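Local coordinates for protein proline dipeptidase (Streptococcus agalactiae, PDB 3OOO) that probably hydrolyses dipeptides ending in proline with the help of manganese, and is represented here by its N-terminal creatinase/prolidase domain, at residues S23-T27 and E101-L105; S96-F102 and G119-T125. One frame throughout, in Å; residues are numbered along the deposited sequence.

Overall arrangement
From the N terminus, strand 19-22 runs into residues 23-27, where helix 25-32 begins. The chain then builds strands 44-48, 54-58 and 73-76 before returning along strand 97-100, and contact 1 closes this long excursion by joining 23-27 to 101-105. Contact 2 closes a much shorter loop: 96-102 meets 119-125, with helix 107-116 between them. The second loop starts shortly before the first ends, and neither encloses the other; E101 makes contacts in both, its carboxylate in contact 1 and its CG against L124 in contact 2. Together they tie the start of helix 25-32, the turn after strand 97-100 and strand 120-123, at one edge of this chain's sheet, into one end of the domain.

Contact 1. Residues S23-T27 and E101-L105; sequences SDPVT and EFDNL
E101 keeps CG beside its own backbone N (chi1 -62°) and extends from there, which carries its carboxylate across to the turn at S23, D24 and T27. T27 holds OG1 beside its backbone N, and its side chain comes at the carboxylate from the opposite direction. The carboxylate is gripped at both oxygens. S23 N donates to the anti lone pair of E101 OE1 at 2.8 Å, and D24 N reaches the same OE1 at 2.9 Å along a nearly straight bond (168°), coming in from above the carboxylate plane. T27 OG1 donates to the syn lone pair of E101 OE2 at 2.7 Å. Three donors thus fix the rotation of a buried group and would be expected to stabilise its negative charge, although D24 OD2 lies 4.3 Å from E101 OE2.

N104 makes the second grip. Its OD1 accepts from S23 OG in the amide plane at 2.8 Å, while the amide stacks on the D24 carboxylate with the two planes 21° apart. One water joins S23 OG to E101 N. The backbone of 101-105 is curled into a tight turn, E101 O accepting from both N104 N and L105 N. Within the same turn, D103 OD1 is hydrogen-bonded to T108 OG1 of the second subunit.

D24 is the N-cap of helix 25-32, its OD1 accepting from V26 N at 2.9 Å. Here a buried glutamate just past strand 97-100 pins the strand-to-helix corner after strand 19-22, tying two neighbouring parallel strands together at their C-terminal ends in the alpha/beta creatinase/prolidase N-terminal domain.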
ATOM      1  N   SER A  23      -7.863   5.739   5.574  1.00  6.79           N
ATOM      2  CA  SER A  23      -7.749   5.921   4.126  1.00  7.51           C
ATOM      3  C   SER A  23      -8.612   4.946   3.328  1.00  7.73           C
ATOM      4  O   SER A  23      -8.897   5.187   2.159  1.00  7.69           O
ATOM      5  CB  SER A  23      -6.286   5.786   3.700  1.00  7.77           C
ATOM      6  OG  SER A  23      -5.750   4.531   4.085  1.00  9.60           O
ATOM      7  N   ASP A  24      -9.000   3.835   3.949  1.00  8.09           N
ATOM      8  CA  ASP A  24      -9.792   2.816   3.265  1.00  8.72           C
ATOM      9  C   ASP A  24     -11.211   3.357   3.048  1.00  8.58           C
ATOM     10  O   ASP A  24     -11.884   3.706   4.015  1.00  8.96           O
ATOM     11  CB  ASP A  24      -9.798   1.534   4.115  1.00  8.89           C
ATOM     12  CG  ASP A  24     -10.432   0.341   3.413  1.00 11.14           C
ATOM     13  OD1 ASP A  24     -11.383   0.506   2.627  1.00 13.00           O
ATOM     14  OD2 ASP A  24      -9.979  -0.795   3.676  1.00 13.88           O
ATOM     15  N   PRO A  25     -11.665   3.443   1.777  1.00  8.84           N
ATOM     16  CA  PRO A  25     -13.014   3.942   1.490  1.00  9.04           C
ATOM     17  C   PRO A  25     -14.102   3.215   2.287  1.00  9.25           C
ATOM     18  O   PRO A  25     -15.069   3.834   2.718  1.00  8.99           O
ATOM     19  CB  PRO A  25     -13.172   3.670  -0.013  1.00  8.88           C
ATOM     20  CG  PRO A  25     -11.780   3.738  -0.541  1.00  9.32           C
ATOM     21  CD  PRO A  25     -10.927   3.123   0.541  1.00  8.59           C
ATOM     22  N   VAL A  26     -13.923   1.916   2.499  1.00 10.01           N
ATOM     23  CA  VAL A  26     -14.873   1.127   3.278  1.00 10.26           C
ATOM     24  C   VAL A  26     -14.868   1.558   4.751  1.00 10.19           C
ATOM     25  O   VAL A  26     -15.929   1.740   5.355  1.00 10.56           O
ATOM     26  CB  VAL A  26     -14.591  -0.389   3.128  1.00 10.62           C
ATOM     27  CG1 VAL A  26     -15.502  -1.213   4.026  1.00 11.15           C
ATOM     28  CG2 VAL A  26     -14.754  -0.814   1.673  1.00 12.02           C
ATOM     29  N   THR A  27     -13.672   1.741   5.311  1.00  9.92           N
ATOM     30  CA  THR A  27     -13.522   2.174   6.697  1.00 10.05           C
ATOM     31  C   THR A  27     -14.092   3.575   6.899  1.00 10.04           C
ATOM     32  O   THR A  27     -14.843   3.821   7.843  1.00 10.02           O
ATOM     33  CB  THR A  27     -12.047   2.152   7.140  1.00  9.84           C
ATOM     34  OG1 THR A  27     -11.497   0.847   6.907  1.00 10.75           O
ATOM     35  CG2 THR A  27     -11.928   2.493   8.624  1.00 10.99           C
ATOM     36  N   GLU A 101      -3.944   2.722   8.348  1.00  8.79           N
ATOM     37  CA  GLU A 101      -4.485   1.458   7.852  1.00  9.23           C
ATOM     38  C   GLU A 101      -3.507   0.770   6.912  1.00  9.51           C
ATOM     39  O   GLU A 101      -3.604   0.899   5.693  1.00  9.45           O
ATOM     40  CB  GLU A 101      -5.824   1.676   7.151  1.00  8.98           C
ATOM     41  CG  GLU A 101      -6.901   2.239   8.043  1.00  9.83           C
ATOM     42  CD  GLU A 101      -8.236   2.221   7.357  1.00 10.35           C
ATOM     43  OE1 GLU A 101      -8.597   3.249   6.744  1.00  8.91           O
ATOM     44  OE2 GLU A 101      -8.912   1.167   7.405  1.00 13.00           O
ATOM     45  N   PHE A 102      -2.579   0.023   7.498  1.00 10.14           N
ATOM     46  CA  PHE A 102      -1.505  -0.611   6.736  1.00 10.59           C
ATOM     47  C   PHE A 102      -1.997  -1.629   5.700  1.00 11.03           C
ATOM     48  O   PHE A 102      -1.315  -1.863   4.707  1.00 10.91           O
ATOM     49  CB  PHE A 102      -0.492  -1.242   7.695  1.00 10.78           C
ATOM     50  CG  PHE A 102       0.508  -0.262   8.273  1.00 11.12           C
ATOM     51  CD1 PHE A 102       0.344   1.120   8.135  1.00 11.51           C
ATOM     52  CD2 PHE A 102       1.612  -0.731   8.986  1.00 11.17           C
ATOM     53  CE1 PHE A 102       1.271   2.013   8.678  1.00 12.04           C
ATOM     54  CE2 PHE A 102       2.544   0.152   9.531  1.00 11.62           C
ATOM     55  CZ  PHE A 102       2.377   1.526   9.379  1.00 11.97           C
ATOM     56  N   ASP A 103      -3.179  -2.209   5.920  1.00 11.18           N
ATOM     57  CA  ASP A 103      -3.773  -3.159   4.962  1.00 11.84           C
ATOM     58  C   ASP A 103      -4.376  -2.495   3.720  1.00 11.64           C
ATOM     59  O   ASP A 103      -4.710  -3.183   2.744  1.00 12.22           O
ATOM     60  CB  ASP A 103      -4.851  -4.023   5.633  1.00 12.50           C
ATOM     61  CG  ASP A 103      -4.284  -5.015   6.635  1.00 14.55           C
ATOM     62  OD1 ASP A 103      -3.070  -5.316   6.595  1.00 16.86           O
ATOM     63  OD2 ASP A 103      -5.076  -5.512   7.469  1.00 17.68           O
ATOM     64  N   ASN A 104      -4.547  -1.174   3.767  1.00 11.14           N
ATOM     65  CA  ASN A 104      -5.156  -0.422   2.662  1.00 10.86           C
ATOM     66  C   ASN A 104      -4.193   0.576   2.049  1.00 10.38           C
ATOM     67  O   ASN A 104      -4.109   0.711   0.826  1.00 10.83           O
ATOM     68  CB  ASN A 104      -6.411   0.322   3.137  1.00 11.21           C
ATOM     69  CG  ASN A 104      -6.903   1.354   2.122  1.00 12.25           C
ATOM     70  OD1 ASN A 104      -6.590   2.546   2.223  1.00 13.26           O
ATOM     71  ND2 ASN A 104      -7.667   0.896   1.135  1.00 12.99           N
ATOM     72  N   LEU A 105      -3.479   1.284   2.916  1.00  9.60           N
ATOM     73  CA  LEU A 105      -2.628   2.379   2.496  1.00  9.17           C
ATOM     74  C   LEU A 105      -1.490   1.861   1.634  1.00  8.78           C
ATOM     75  O   LEU A 105      -0.728   0.997   2.073  1.00  8.68           O
ATOM     76  CB  LEU A 105      -2.074   3.071   3.736  1.00  9.65           C
ATOM     77  CG  LEU A 105      -1.328   4.393   3.601  1.00  9.86           C
ATOM     78  CD1 LEU A 105      -2.270   5.513   3.191  1.00  8.81           C
ATOM     79  CD2 LEU A 105      -0.655   4.717   4.928  1.00 10.85           C
TER
HETATM   80  O   HOH W   1      -4.394   4.916   6.528  1.00 10.07           O
HETATM   81  O   HOH W   2      -8.280  -1.984   1.071  1.00 30.51           O

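Contact 2. Residues S96-F102 and G119-T125; sequences SKVLAEF and GHFENLT
H120 N donates to S96 O at 2.8 Å, the shortest bond of the pairing. Three more backbone bonds follow in parallel register: V98 N to H120 O, E122 N to V98 O, and A100 N to E122 O; the next, from L124 N to A100 O, is weak. Beyond it a side chain takes over, for N123 swings its amide back so that OD1 accepts from F102 N at 3.0 Å. The F102 ring lies with one face against the peptide joining E122 and N123, its CZ 3.6 Å from E122 C, and F121 CB sits at its edge. These are the two strands of a beta-alpha-beta unit, strand 97-100, helix 107-116 and strand 120-123, with the last at one edge of this chain's sheet. On the helix side, V98 CB rests over the F121 ring in a CH-pi contact, 4.0 Å from the centroid, and L113 of helix 107-116 touches F121. The other face carries K97, L99, H120 and E122. K97 bends at chi3 (90°), laying CD 3.4 Å from E122 OE1 and making a long salt bridge from NZ to E122 OE2, 3.6 Å; L99 CD2 packs alongside E122 CG.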
ATOM      1  N   SER A  96       4.099  11.742  17.854  1.00 19.12           N
ATOM      2  CA  SER A  96       5.127  10.753  18.114  1.00 18.12           C
ATOM      3  C   SER A  96       4.715   9.416  17.518  1.00 17.40           C
ATOM      4  O   SER A  96       5.554   8.679  17.001  1.00 17.35           O
ATOM      5  CB  SER A  96       5.381  10.613  19.616  1.00 18.09           C
ATOM      6  OG  SER A  96       4.242  10.104  20.290  1.00 17.61           O
ATOM      7  N   LYS A  97       3.421   9.109  17.606  1.00 16.55           N
ATOM      8  CA  LYS A  97       2.881   7.863  17.079  1.00 15.73           C
ATOM      9  C   LYS A  97       1.590   8.126  16.309  1.00 14.57           C
ATOM     10  O   LYS A  97       0.655   8.743  16.822  1.00 14.22           O
ATOM     11  CB  LYS A  97       2.651   6.837  18.199  1.00 16.21           C
ATOM     12  CG  LYS A  97       2.291   5.438  17.691  1.00 18.10           C
ATOM     13  CD  LYS A  97       2.331   4.373  18.788  1.00 21.20           C
ATOM     14  CE  LYS A  97       0.983   4.215  19.480  1.00 22.30           C
ATOM     15  NZ  LYS A  97       0.983   3.088  20.457  1.00 24.64           N
ATOM     16  N   VAL A  98       1.558   7.655  15.066  1.00 12.97           N
ATOM     17  CA  VAL A  98       0.379   7.797  14.217  1.00 11.91           C
ATOM     18  C   VAL A  98      -0.120   6.408  13.836  1.00 11.19           C
ATOM     19  O   VAL A  98       0.660   5.563  13.381  1.00 11.10           O
ATOM     20  CB  VAL A  98       0.692   8.601  12.927  1.00 11.99           C
ATOM     21  CG1 VAL A  98      -0.567   8.773  12.086  1.00 11.51           C
ATOM     22  CG2 VAL A  98       1.297   9.964  13.256  1.00 12.92           C
ATOM     23  N   LEU A  99      -1.410   6.167  14.040  1.00 10.11           N
ATOM     24  CA  LEU A  99      -2.033   4.926  13.583  1.00 10.14           C
ATOM     25  C   LEU A  99      -2.536   5.114  12.156  1.00  9.98           C
ATOM     26  O   LEU A  99      -3.116   6.146  11.835  1.00 10.12           O
ATOM     27  CB  LEU A  99      -3.178   4.511  14.512  1.00 10.18           C
ATOM     28  CG  LEU A  99      -2.885   4.339  16.008  1.00 10.37           C
ATOM     29  CD1 LEU A  99      -4.131   3.859  16.727  1.00 10.84           C
ATOM     30  CD2 LEU A  99      -1.735   3.377  16.258  1.00 10.97           C
ATOM     31  N   ALA A 100      -2.290   4.125  11.302  1.00  9.69           N
ATOM     32  CA  ALA A 100      -2.769   4.169   9.920  1.00  9.42           C
ATOM     33  C   ALA A 100      -3.234   2.787   9.475  1.00  9.34           C
ATOM     34  O   ALA A 100      -2.961   1.797  10.152  1.00  9.26           O
ATOM     35  CB  ALA A 100      -1.686   4.706   8.996  1.00  9.36           C
ATOM     36  N   GLU A 101      -3.944   2.722   8.348  1.00  8.79           N
ATOM     37  CA  GLU A 101      -4.485   1.458   7.852  1.00  9.23           C
ATOM     38  C   GLU A 101      -3.507   0.770   6.912  1.00  9.51           C
ATOM     39  O   GLU A 101      -3.604   0.899   5.693  1.00  9.45           O
ATOM     40  CB  GLU A 101      -5.824   1.676   7.151  1.00  8.98           C
ATOM     41  CG  GLU A 101      -6.901   2.239   8.043  1.00  9.83           C
ATOM     42  CD  GLU A 101      -8.236   2.221   7.357  1.00 10.35           C
ATOM     43  OE1 GLU A 101      -8.597   3.249   6.744  1.00  8.91           O
ATOM     44  OE2 GLU A 101      -8.912   1.167   7.405  1.00 13.00           O
ATOM     45  N   PHE A 102      -2.579   0.023   7.498  1.00 10.14           N
ATOM     46  CA  PHE A 102      -1.505  -0.611   6.736  1.00 10.59           C
ATOM     47  C   PHE A 102      -1.997  -1.629   5.700  1.00 11.03           C
ATOM     48  O   PHE A 102      -1.315  -1.863   4.707  1.00 10.91           O
ATOM     49  CB  PHE A 102      -0.492  -1.242   7.695  1.00 10.78           C
ATOM     50  CG  PHE A 102       0.508  -0.262   8.273  1.00 11.12           C
ATOM     51  CD1 PHE A 102       0.344   1.120   8.135  1.00 11.51           C
ATOM     52  CD2 PHE A 102       1.612  -0.731   8.986  1.00 11.17           C
ATOM     53  CE1 PHE A 102       1.271   2.013   8.678  1.00 12.04           C
ATOM     54  CE2 PHE A 102       2.544   0.152   9.531  1.00 11.62           C
ATOM     55  CZ  PHE A 102       2.377   1.526   9.379  1.00 11.97           C
ATOM     56  N   GLY A 119       6.774  11.245  12.853  1.00 19.71           N
ATOM     57  CA  GLY A 119       6.470  10.345  13.954  1.00 19.63           C
ATOM     58  C   GLY A 119       6.554   8.917  13.469  1.00 19.62           C
ATOM     59  O   GLY A 119       6.731   8.668  12.273  1.00 19.92           O
ATOM     60  N   HIS A 120       6.434   7.977  14.397  1.00 19.31           N
ATOM     61  CA  HIS A 120       6.417   6.570  14.040  1.00 19.07           C
ATOM     62  C   HIS A 120       5.003   6.155  13.649  1.00 18.15           C
ATOM     63  O   HIS A 120       4.047   6.383  14.390  1.00 18.32           O
ATOM     64  CB  HIS A 120       6.934   5.708  15.194  1.00 19.59           C
ATOM     65  CG  HIS A 120       6.911   4.238  14.905  1.00 21.52           C
ATOM     66  ND1 HIS A 120       7.674   3.662  13.911  1.00 23.37           N
ATOM     67  CD2 HIS A 120       6.212   3.228  15.476  1.00 23.13           C
ATOM     68  CE1 HIS A 120       7.446   2.360  13.883  1.00 23.78           C
ATOM     69  NE2 HIS A 120       6.565   2.071  14.825  1.00 24.04           N
ATOM     70  N   PHE A 121       4.881   5.552  12.473  1.00 17.01           N
ATOM     71  CA  PHE A 121       3.608   5.023  12.017  1.00 15.92           C
ATOM     72  C   PHE A 121       3.489   3.553  12.359  1.00 15.76           C
ATOM     73  O   PHE A 121       4.439   2.781  12.183  1.00 15.43           O
ATOM     74  CB  PHE A 121       3.468   5.179  10.502  1.00 15.58           C
ATOM     75  CG  PHE A 121       3.131   6.571  10.054  1.00 14.46           C
ATOM     76  CD1 PHE A 121       1.847   6.876   9.608  1.00 13.93           C
ATOM     77  CD2 PHE A 121       4.098   7.570  10.050  1.00 13.37           C
ATOM     78  CE1 PHE A 121       1.531   8.163   9.179  1.00 13.63           C
ATOM     79  CE2 PHE A 121       3.790   8.859   9.625  1.00 13.19           C
ATOM     80  CZ  PHE A 121       2.501   9.155   9.188  1.00 13.33           C
ATOM     81  N   GLU A 122       2.316   3.163  12.844  1.00 15.16           N
ATOM     82  CA  GLU A 122       1.999   1.750  12.986  1.00 15.65           C
ATOM     83  C   GLU A 122       0.576   1.458  12.529  1.00 14.98           C
ATOM     84  O   GLU A 122      -0.243   2.373  12.369  1.00 14.62           O
ATOM     85  CB  GLU A 122       2.259   1.246  14.411  1.00 16.27           C
ATOM     86  CG  GLU A 122       1.445   1.897  15.503  1.00 19.06           C
ATOM     87  CD  GLU A 122       1.821   1.377  16.882  1.00 22.82           C
ATOM     88  OE1 GLU A 122       3.024   1.410  17.228  1.00 25.25           O
ATOM     89  OE2 GLU A 122       0.916   0.937  17.620  1.00 24.77           O
ATOM     90  N   ASN A 123       0.294   0.176  12.313  1.00 14.47           N
ATOM     91  CA  ASN A 123      -1.026  -0.267  11.899  1.00 14.01           C
ATOM     92  C   ASN A 123      -2.052  -0.015  12.996  1.00 14.19           C
ATOM     93  O   ASN A 123      -1.692   0.139  14.171  1.00 14.15           O
ATOM     94  CB  ASN A 123      -0.996  -1.755  11.534  1.00 14.08           C
ATOM     95  CG  ASN A 123      -2.267  -2.223  10.850  1.00 13.80           C
ATOM     96  OD1 ASN A 123      -2.888  -1.489  10.081  1.00 11.80           O
ATOM     97  ND2 ASN A 123      -2.662  -3.457  11.135  1.00 16.43           N
ATOM     98  N   LEU A 124      -3.321   0.034  12.598  1.00 14.35           N
ATOM     99  CA  LEU A 124      -4.424   0.135  13.541  1.00 14.66           C
ATOM    100  C   LEU A 124      -4.282  -0.924  14.628  1.00 15.05           C
ATOM    101  O   LEU A 124      -3.805  -2.037  14.376  1.00 15.33           O
ATOM    102  CB  LEU A 124      -5.765  -0.053  12.831  1.00 14.66           C
ATOM    103  CG  LEU A 124      -6.130   0.862  11.661  1.00 14.84           C
ATOM    104  CD1 LEU A 124      -7.524   0.483  11.169  1.00 15.06           C
ATOM    105  CD2 LEU A 124      -6.069   2.338  12.033  1.00 14.88           C
ATOM    106  N   THR A 125      -4.690  -0.559  15.837  1.00 15.15           N
ATOM    107  CA  THR A 125      -4.707  -1.473  16.965  1.00 15.54           C
ATOM    108  C   THR A 125      -5.841  -2.482  16.786  1.00 15.59           C
ATOM    109  O   THR A 125      -6.778  -2.231  16.023  1.00 15.72           O
ATOM    110  CB  THR A 125      -4.943  -0.703  18.267  1.00 15.45           C
ATOM    111  OG1 THR A 125      -6.116   0.104  18.120  1.00 15.82           O
ATOM    112  CG2 THR A 125      -3.751   0.181  18.595  1.00 15.38           C
TER